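Local coordinates for monoamine oxidase regulatory protein, putative (Archaeoglobus fulgidus, PDB 1Q6W) that is of unproven function but, as a MaoC-like hot dog-fold protein, probably acts as a hydratase or dehydratase on acyl thioesters, at residues Ile113-Glu118 with Leu136-Gln141; Asp100-Arg105 with Val146-Tyr151; Gly62-Gln67 with Val107-Thr112. One frame throughout, in Å; residues are numbered along the deposited sequence.

Interaction 1: residues Ile113-Glu118 with Leu136-Gln141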
# COMPACT_ATOMS: atom_id res chain seq x y z
N ILE A 113 -12.01 11.82 1.66
CA ILE A 113 -12.25 10.41 1.39
C ILE A 113 -12.79 9.63 2.58
O ILE A 113 -12.49 9.95 3.73
CB ILE A 113 -10.98 9.74 0.89
CG1 ILE A 113 -9.90 9.80 1.97
CG2 ILE A 113 -10.50 10.42 -0.38
CD1 ILE A 113 -8.64 9.09 1.61
N ALA A 114 -13.61 8.62 2.30
CA ALA A 114 -14.20 7.78 3.32
C ALA A 114 -14.09 6.33 2.87
O ALA A 114 -14.41 6.00 1.73
CB ALA A 114 -15.63 8.14 3.52
N ALA A 115 -13.63 5.47 3.77
CA ALA A 115 -13.45 4.08 3.42
C ALA A 115 -14.36 3.17 4.21
O ALA A 115 -14.76 3.48 5.33
CB ALA A 115 -12.00 3.68 3.66
N SER A 116 -14.68 2.03 3.61
CA SER A 116 -15.52 1.04 4.25
C SER A 116 -14.94 -0.32 3.92
O SER A 116 -14.38 -0.51 2.83
CB SER A 116 -16.96 1.14 3.73
OG SER A 116 -17.04 0.86 2.35
N ALA A 117 -15.06 -1.25 4.85
CA ALA A 117 -14.59 -2.60 4.63
C ALA A 117 -15.74 -3.59 4.90
O ALA A 117 -16.50 -3.42 5.85
CB ALA A 117 -13.42 -2.88 5.53
N GLU A 118 -15.86 -4.61 4.06
CA GLU A 118 -16.92 -5.59 4.24
C GLU A 118 -16.35 -7.00 4.18
O GLU A 118 -15.52 -7.30 3.32
CB GLU A 118 -17.99 -5.41 3.17
CG GLU A 118 -19.14 -6.36 3.29
CD GLU A 118 -20.15 -6.16 2.19
OE1 GLU A 118 -21.17 -6.89 2.18
OE2 GLU A 118 -19.92 -5.27 1.33
N LEU A 136 -12.50 -3.69 0.36
CA LEU A 136 -12.32 -2.30 0.74
C LEU A 136 -12.87 -1.37 -0.33
O LEU A 136 -12.66 -1.57 -1.53
CB LEU A 136 -10.84 -2.01 0.95
CG LEU A 136 -10.48 -0.58 1.33
CD1 LEU A 136 -11.13 -0.22 2.66
CD2 LEU A 136 -8.98 -0.44 1.45
N GLU A 137 -13.59 -0.34 0.12
CA GLU A 137 -14.15 0.65 -0.79
C GLU A 137 -13.88 2.04 -0.26
O GLU A 137 -14.14 2.33 0.91
CB GLU A 137 -15.65 0.44 -0.95
CG GLU A 137 -16.02 -0.33 -2.18
CD GLU A 137 -17.50 -0.57 -2.30
OE1 GLU A 137 -18.29 0.37 -2.04
OE2 GLU A 137 -17.88 -1.71 -2.65
N VAL A 138 -13.35 2.90 -1.11
CA VAL A 138 -13.05 4.27 -0.73
C VAL A 138 -13.83 5.23 -1.63
O VAL A 138 -13.73 5.14 -2.86
CB VAL A 138 -11.53 4.55 -0.88
CG1 VAL A 138 -11.19 5.91 -0.30
CG2 VAL A 138 -10.75 3.48 -0.19
N LYS A 139 -14.62 6.12 -1.03
CA LYS A 139 -15.43 7.08 -1.79
C LYS A 139 -15.09 8.51 -1.40
O LYS A 139 -14.69 8.76 -0.26
CB LYS A 139 -16.93 6.85 -1.55
CG LYS A 139 -17.46 5.51 -2.06
CD LYS A 139 -18.94 5.36 -1.71
CE LYS A 139 -19.52 4.02 -2.15
NZ LYS A 139 -20.89 3.82 -1.61
N ASN A 140 -15.26 9.46 -2.33
CA ASN A 140 -14.98 10.86 -2.03
C ASN A 140 -16.23 11.59 -1.56
O ASN A 140 -17.30 10.99 -1.44
CB ASN A 140 -14.36 11.58 -3.22
CG ASN A 140 -15.23 11.54 -4.46
OD1 ASN A 140 -16.46 11.61 -4.37
ND2 ASN A 140 -14.60 11.43 -5.62
N GLN A 141 -16.11 12.88 -1.30
CA GLN A 141 -17.22 13.66 -0.81
C GLN A 141 -18.48 13.62 -1.65
O GLN A 141 -19.58 13.81 -1.13
CB GLN A 141 -16.81 15.12 -0.56
CG GLN A 141 -16.39 15.92 -1.78
CD GLN A 141 -14.96 15.66 -2.23
OE1 GLN A 141 -14.39 16.45 -2.97
NE2 GLN A 141 -14.38 14.55 -1.78

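Interaction 2: residues Asp100-Arg105 with Val146-Tyr151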
# COMPACT_ATOMS: atom_id res chain seq x y z
N ASP A 100 -6.13 -7.48 -4.42
CA ASP A 100 -6.44 -6.63 -5.54
C ASP A 100 -6.65 -5.21 -5.13
O ASP A 100 -7.26 -4.93 -4.10
CB ASP A 100 -7.69 -7.12 -6.26
CG ASP A 100 -8.23 -6.09 -7.23
OD1 ASP A 100 -8.76 -5.06 -6.77
OD2 ASP A 100 -8.11 -6.30 -8.45
N VAL A 101 -6.13 -4.30 -5.94
CA VAL A 101 -6.28 -2.90 -5.65
C VAL A 101 -6.48 -2.22 -6.98
O VAL A 101 -5.65 -2.37 -7.89
CB VAL A 101 -5.02 -2.31 -4.95
CG1 VAL A 101 -5.24 -0.83 -4.64
CG2 VAL A 101 -4.72 -3.06 -3.68
N ARG A 102 -7.57 -1.49 -7.09
CA ARG A 102 -7.86 -0.75 -8.31
C ARG A 102 -7.98 0.74 -8.02
O ARG A 102 -8.78 1.18 -7.18
CB ARG A 102 -9.16 -1.24 -8.93
CG ARG A 102 -9.05 -2.58 -9.61
CD ARG A 102 -10.37 -2.94 -10.28
NE ARG A 102 -10.25 -4.11 -11.15
CZ ARG A 102 -11.22 -4.54 -11.94
NH1 ARG A 102 -12.39 -3.90 -11.97
NH2 ARG A 102 -11.04 -5.60 -12.71
N PHE A 103 -7.16 1.54 -8.70
CA PHE A 103 -7.22 2.98 -8.54
C PHE A 103 -8.20 3.50 -9.59
O PHE A 103 -7.87 3.63 -10.75
CB PHE A 103 -5.81 3.56 -8.72
CG PHE A 103 -4.82 3.02 -7.71
CD1 PHE A 103 -3.78 2.18 -8.12
CD2 PHE A 103 -4.96 3.31 -6.35
CE1 PHE A 103 -2.89 1.64 -7.20
CE2 PHE A 103 -4.07 2.77 -5.42
CZ PHE A 103 -3.04 1.94 -5.83
N LEU A 104 -9.42 3.77 -9.17
CA LEU A 104 -10.45 4.20 -10.09
C LEU A 104 -10.48 5.66 -10.48
O LEU A 104 -10.50 6.00 -11.66
CB LEU A 104 -11.82 3.81 -9.53
CG LEU A 104 -11.89 2.34 -9.11
CD1 LEU A 104 -13.25 2.06 -8.49
CD2 LEU A 104 -11.64 1.43 -10.32
N ARG A 105 -10.53 6.53 -9.47
CA ARG A 105 -10.60 7.97 -9.69
C ARG A 105 -9.49 8.64 -8.90
O ARG A 105 -9.04 8.14 -7.88
CB ARG A 105 -11.96 8.47 -9.21
CG ARG A 105 -12.48 9.68 -9.92
CD ARG A 105 -13.64 9.29 -10.82
NE ARG A 105 -14.58 8.44 -10.10
CZ ARG A 105 -15.74 8.01 -10.60
NH1 ARG A 105 -16.09 8.36 -11.83
NH2 ARG A 105 -16.53 7.24 -9.87
N VAL A 146 -13.38 6.06 -5.54
CA VAL A 146 -12.02 6.39 -5.97
C VAL A 146 -11.05 5.21 -5.93
O VAL A 146 -10.10 5.15 -6.71
CB VAL A 146 -11.41 7.55 -5.12
CG1 VAL A 146 -12.29 8.78 -5.21
CG2 VAL A 146 -11.24 7.11 -3.66
N LEU A 147 -11.27 4.28 -5.01
CA LEU A 147 -10.37 3.14 -4.89
C LEU A 147 -11.10 1.92 -4.37
O LEU A 147 -12.03 2.03 -3.58
CB LEU A 147 -9.20 3.50 -3.96
CG LEU A 147 -8.13 2.44 -3.65
CD1 LEU A 147 -6.85 3.15 -3.25
CD2 LEU A 147 -8.58 1.50 -2.54
N THR A 148 -10.66 0.76 -4.82
CA THR A 148 -11.28 -0.48 -4.39
C THR A 148 -10.17 -1.50 -4.16
O THR A 148 -9.15 -1.46 -4.85
CB THR A 148 -12.28 -1.00 -5.45
OG1 THR A 148 -13.10 -2.03 -4.87
CG2 THR A 148 -11.55 -1.58 -6.66
N ALA A 149 -10.35 -2.39 -3.19
CA ALA A 149 -9.34 -3.39 -2.92
C ALA A 149 -9.85 -4.60 -2.15
O ALA A 149 -10.92 -4.58 -1.52
CB ALA A 149 -8.17 -2.77 -2.17
N LEU A 150 -9.06 -5.67 -2.22
CA LEU A 150 -9.37 -6.91 -1.54
C LEU A 150 -8.15 -7.25 -0.67
O LEU A 150 -7.04 -7.38 -1.18
CB LEU A 150 -9.60 -8.00 -2.59
CG LEU A 150 -10.87 -8.83 -2.54
CD1 LEU A 150 -12.09 -7.96 -2.31
CD2 LEU A 150 -10.97 -9.58 -3.84
N TYR A 151 -8.36 -7.37 0.64
CA TYR A 151 -7.25 -7.70 1.52
C TYR A 151 -7.69 -8.76 2.52
O TYR A 151 -8.90 -8.94 2.75
CB TYR A 151 -6.75 -6.45 2.25
CG TYR A 151 -7.70 -5.84 3.27
CD1 TYR A 151 -7.58 -6.17 4.62
CD2 TYR A 151 -8.68 -4.92 2.89
CE1 TYR A 151 -8.42 -5.61 5.57
CE2 TYR A 151 -9.53 -4.35 3.84
CZ TYR A 151 -9.39 -4.69 5.18
OH TYR A 151 -10.22 -4.13 6.13

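Interaction 3: residues Gly62-Gln67 with Val107-Thr112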
# COMPACT_ATOMS: atom_id res chain seq x y z
N GLY A 62 -4.27 17.90 -14.71
CA GLY A 62 -4.20 19.35 -14.59
C GLY A 62 -3.71 19.87 -13.26
O GLY A 62 -2.94 20.82 -13.23
N LYS A 63 -4.17 19.27 -12.16
CA LYS A 63 -3.76 19.66 -10.82
C LYS A 63 -2.98 18.48 -10.25
O LYS A 63 -2.95 17.40 -10.83
CB LYS A 63 -4.98 19.90 -9.91
CG LYS A 63 -5.92 20.99 -10.33
CD LYS A 63 -5.33 22.39 -10.05
CE LYS A 63 -6.35 23.50 -10.39
NZ LYS A 63 -5.82 24.86 -10.11
N PRO A 64 -2.31 18.68 -9.11
CA PRO A 64 -1.56 17.55 -8.55
C PRO A 64 -2.55 16.67 -7.81
O PRO A 64 -3.59 17.16 -7.40
CB PRO A 64 -0.54 18.23 -7.63
CG PRO A 64 -1.19 19.52 -7.28
CD PRO A 64 -1.86 19.96 -8.55
N ILE A 65 -2.24 15.39 -7.67
CA ILE A 65 -3.12 14.44 -6.98
C ILE A 65 -2.41 13.59 -5.92
O ILE A 65 -1.18 13.45 -5.93
CB ILE A 65 -3.81 13.48 -7.99
CG1 ILE A 65 -2.76 12.59 -8.68
CG2 ILE A 65 -4.56 14.25 -9.03
CD1 ILE A 65 -3.38 11.48 -9.57
N ALA A 66 -3.19 13.00 -5.03
CA ALA A 66 -2.62 12.18 -3.98
C ALA A 66 -2.05 10.88 -4.52
O ALA A 66 -2.48 10.42 -5.57
CB ALA A 66 -3.68 11.87 -2.93
N GLN A 67 -1.10 10.30 -3.82
CA GLN A 67 -0.51 9.05 -4.25
C GLN A 67 -1.51 7.95 -3.98
O GLN A 67 -2.19 7.97 -2.95
CB GLN A 67 0.79 8.77 -3.50
CG GLN A 67 1.82 9.86 -3.63
CD GLN A 67 1.73 10.91 -2.51
OE1 GLN A 67 0.62 11.29 -2.09
NE2 GLN A 67 2.88 11.40 -2.03
N VAL A 107 -7.68 11.44 -6.42
CA VAL A 107 -8.06 12.18 -5.23
C VAL A 107 -7.26 13.49 -5.25
O VAL A 107 -6.03 13.49 -5.25
CB VAL A 107 -7.71 11.39 -3.95
CG1 VAL A 107 -7.99 12.25 -2.73
CG2 VAL A 107 -8.52 10.11 -3.89
N PHE A 108 -7.97 14.61 -5.29
CA PHE A 108 -7.32 15.91 -5.32
C PHE A 108 -7.06 16.49 -3.91
O PHE A 108 -7.69 16.07 -2.94
CB PHE A 108 -8.16 16.88 -6.15
CG PHE A 108 -8.17 16.55 -7.61
CD1 PHE A 108 -7.05 16.80 -8.39
CD2 PHE A 108 -9.27 15.93 -8.18
CE1 PHE A 108 -7.02 16.43 -9.74
CE2 PHE A 108 -9.26 15.55 -9.52
CZ PHE A 108 -8.13 15.80 -10.30
N ILE A 109 -6.16 17.45 -3.82
CA ILE A 109 -5.79 18.05 -2.55
C ILE A 109 -6.89 18.51 -1.60
O ILE A 109 -6.65 18.64 -0.39
CB ILE A 109 -4.77 19.19 -2.78
CG1 ILE A 109 -3.42 18.55 -3.11
CG2 ILE A 109 -4.67 20.10 -1.59
CD1 ILE A 109 -2.31 19.55 -3.43
N GLY A 110 -8.09 18.72 -2.09
CA GLY A 110 -9.12 19.13 -1.13
C GLY A 110 -10.24 18.13 -0.91
O GLY A 110 -11.23 18.41 -0.24
N ASP A 111 -10.09 16.96 -1.51
CA ASP A 111 -11.10 15.93 -1.41
C ASP A 111 -11.15 15.30 -0.03
O ASP A 111 -10.14 15.23 0.68
CB ASP A 111 -10.85 14.84 -2.47
CG ASP A 111 -11.04 15.34 -3.90
OD1 ASP A 111 -10.74 14.58 -4.86
OD2 ASP A 111 -11.48 16.49 -4.06
N THR A 112 -12.34 14.83 0.33
CA THR A 112 -12.56 14.18 1.61
C THR A 112 -12.91 12.73 1.32
O THR A 112 -13.98 12.44 0.79
CB THR A 112 -13.71 14.84 2.38
OG1 THR A 112 -13.42 16.22 2.57
CG2 THR A 112 -13.91 14.17 3.73

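Interaction 1: residues Ile113-Glu118 with Leu136-Gln141
The flat groups that meet here are those of the backbone: N-H and C=O groups of Ala-114 and Lys-139 bond to each other in both directions, as do those of Ser-116 and Glu-137, and side chains stand over the two faces of the sheet so formed. One face carries Ala-115, Ala-117, Leu-136 and Val-138; the other carries Ala-114, Ser-116, Glu-137 and Lys-139. The evidence for an antiparallel hairpin is fourfold bonding and direction: Lys-139 N to Ala-114 O and Ser-116 N to Glu-137 O both measure 2.8 Å, and the axes of the short strand segments run at 161°. Between these bonded pairs lies the non-hydrogen-bonded pair Ala-115 and Val-138, with CA atoms 4.2 Å apart. On its apolar face the methyl of Ala-115 touches two branches of the partner strand, its CB 4.1 Å from Val-138 CG2 and also 4.1 Å from Leu-136 CD1. CG of Leu-136 is anti to the backbone N (chi1 179°), and from there CD1 leans back across the hairpin over Ser-116 O. Val-138 uses its other branch, CG1, to touch Ile-113 CB at 4.0 Å. On the polar face Ser-116 OG rests alongside Glu-137 CB at 3.6 Å, a packing contact, while the carboxylate of Glu-137 leads away to a salt bridge with Lys-135. The hairpin lies inside the antiparallel sheet of the hot dog fold: strand 23-30 flanks 112-126, strand 145-156 flanks 129-139, and helix 68-84 lies against the apolar face, with Met-78 on Ile-113, Ala-75 on Ala-115 and Val-138, and Leu-76 on Leu-136.

Interaction 2: residues Asp100-Arg105 with Val146-Tyr151
Phe-103 and Leu-147 lie side by side and point the same way, Leu-147 CD1 meeting the ring obliquely at 3.5 Å from Phe-103 CE2. On the same face the next pair, Val-101 and Ala-149, touches through Val-101 CG2 and Ala-149 CB at 3.8 Å. Arg-102 and Thr-148 also run alongside each other on the opposite face. Because Thr-148 OG1 is anti to the backbone N (chi1 -166°), it is the methyl CG2 that packs along CB, CG and CD of the extended arginine, a poorly ordered residue. The axes of the short strand segments run antiparallel at 176°, and Arg-102 and Thr-148 form a hydrogen-bonded pair, Arg-102 N to Thr-148 O at 2.7 Å with a return bond from Thr-148 N to Arg-102 O. Where strand 92-103 ends, Val-146 O holds two donors from one face of its carbonyl plane: Leu-104 N at 2.9 Å, 41° out of that plane, and Arg-105 N at 3.1 Å. Val-146 and Leu-147 together oppose Val-138, a classic beta bulge on the other side of the strand. Strand 129-139 thus flanks 145-156, Leu-72 of helix 68-84 packs on Val-101 and Leu-147, and Val-101 pairs antiparallel with a strand of the second subunit, carrying the sheet across the dimer interface.

Interaction 3: residues Gly62-Gln67 with Val107-Thr112
A type I beta turn, Phe-108 to Asp-111, ends the loop between strands 92-103 and 112-126 of the hot dog fold, and its first residue packs against Lys-63, Pro-64 and Ile-65 in the loop that leads into helix 68-84. The evidence for docking is one straight backbone bond and a cluster round the phenylalanine ring. Ala-66 N donates to Val-107 O at 2.9 Å with an angle of 176° at the hydrogen, and beside it the side chains of the same two residues meet, CB to CB, at 4.2 Å. Although the Phe-108 side chain leaves its backbone pointing away from residues 62-67, CG is anti to the carbonyl carbon (chi1 -69°) and the ring swings back to them. Ile-65 CG2 meets it obliquely at Phe-108 CE1, and Lys-63 CB does likewise, 4.0 Å from Phe-108 CD1. Pro-64 O lies at the ring's edge, near its plane, 3.6 Å from Phe-108 CD1. With an alanine in place of Phe-108, a gap would probably open beside Ile-65 CG2 and Lys-63 CB, and Pro-64 O would probably lose the ring edge beside it. Farther out, Pro-64 CG and Ile-109 CD1 touch at 4.0 Å, their side chains crossing at a slant. Ile-65 O is bonded to His-50 ND1, and Val-71 of helix 68-84 packs on both Ala-66 and Val-107. Within the turn Asp-111 N bonds back to Phe-108 O, and Phe-108 N reaches Asp-111 OD1 at 2.8 Å, from above the carboxylate plane.

Interactions 1 and 2 belong to one antiparallel sheet, their centres about 10 Å apart, and join directly where strands 129-139 and 145-156 are neighbours: Leu-136 N to Ala-149 O and Val-138 O to Val-146 N are probable hydrogen bonds. The centre of interaction 3 is about 16 Å from each of theirs, in the loops at one end of the sheet. Along the chain interaction 1 is nested inside the loop closed by interaction 2, while interaction 3 closes before interaction 1 opens, and its segments alternate along the chain with those of interaction 2. Val-107 touches both Ile-113 and Val-146, so the loop contact is packed onto both sheet contacts. Helix 68-84 borders all three, as expected for the central helix of a hot dog fold.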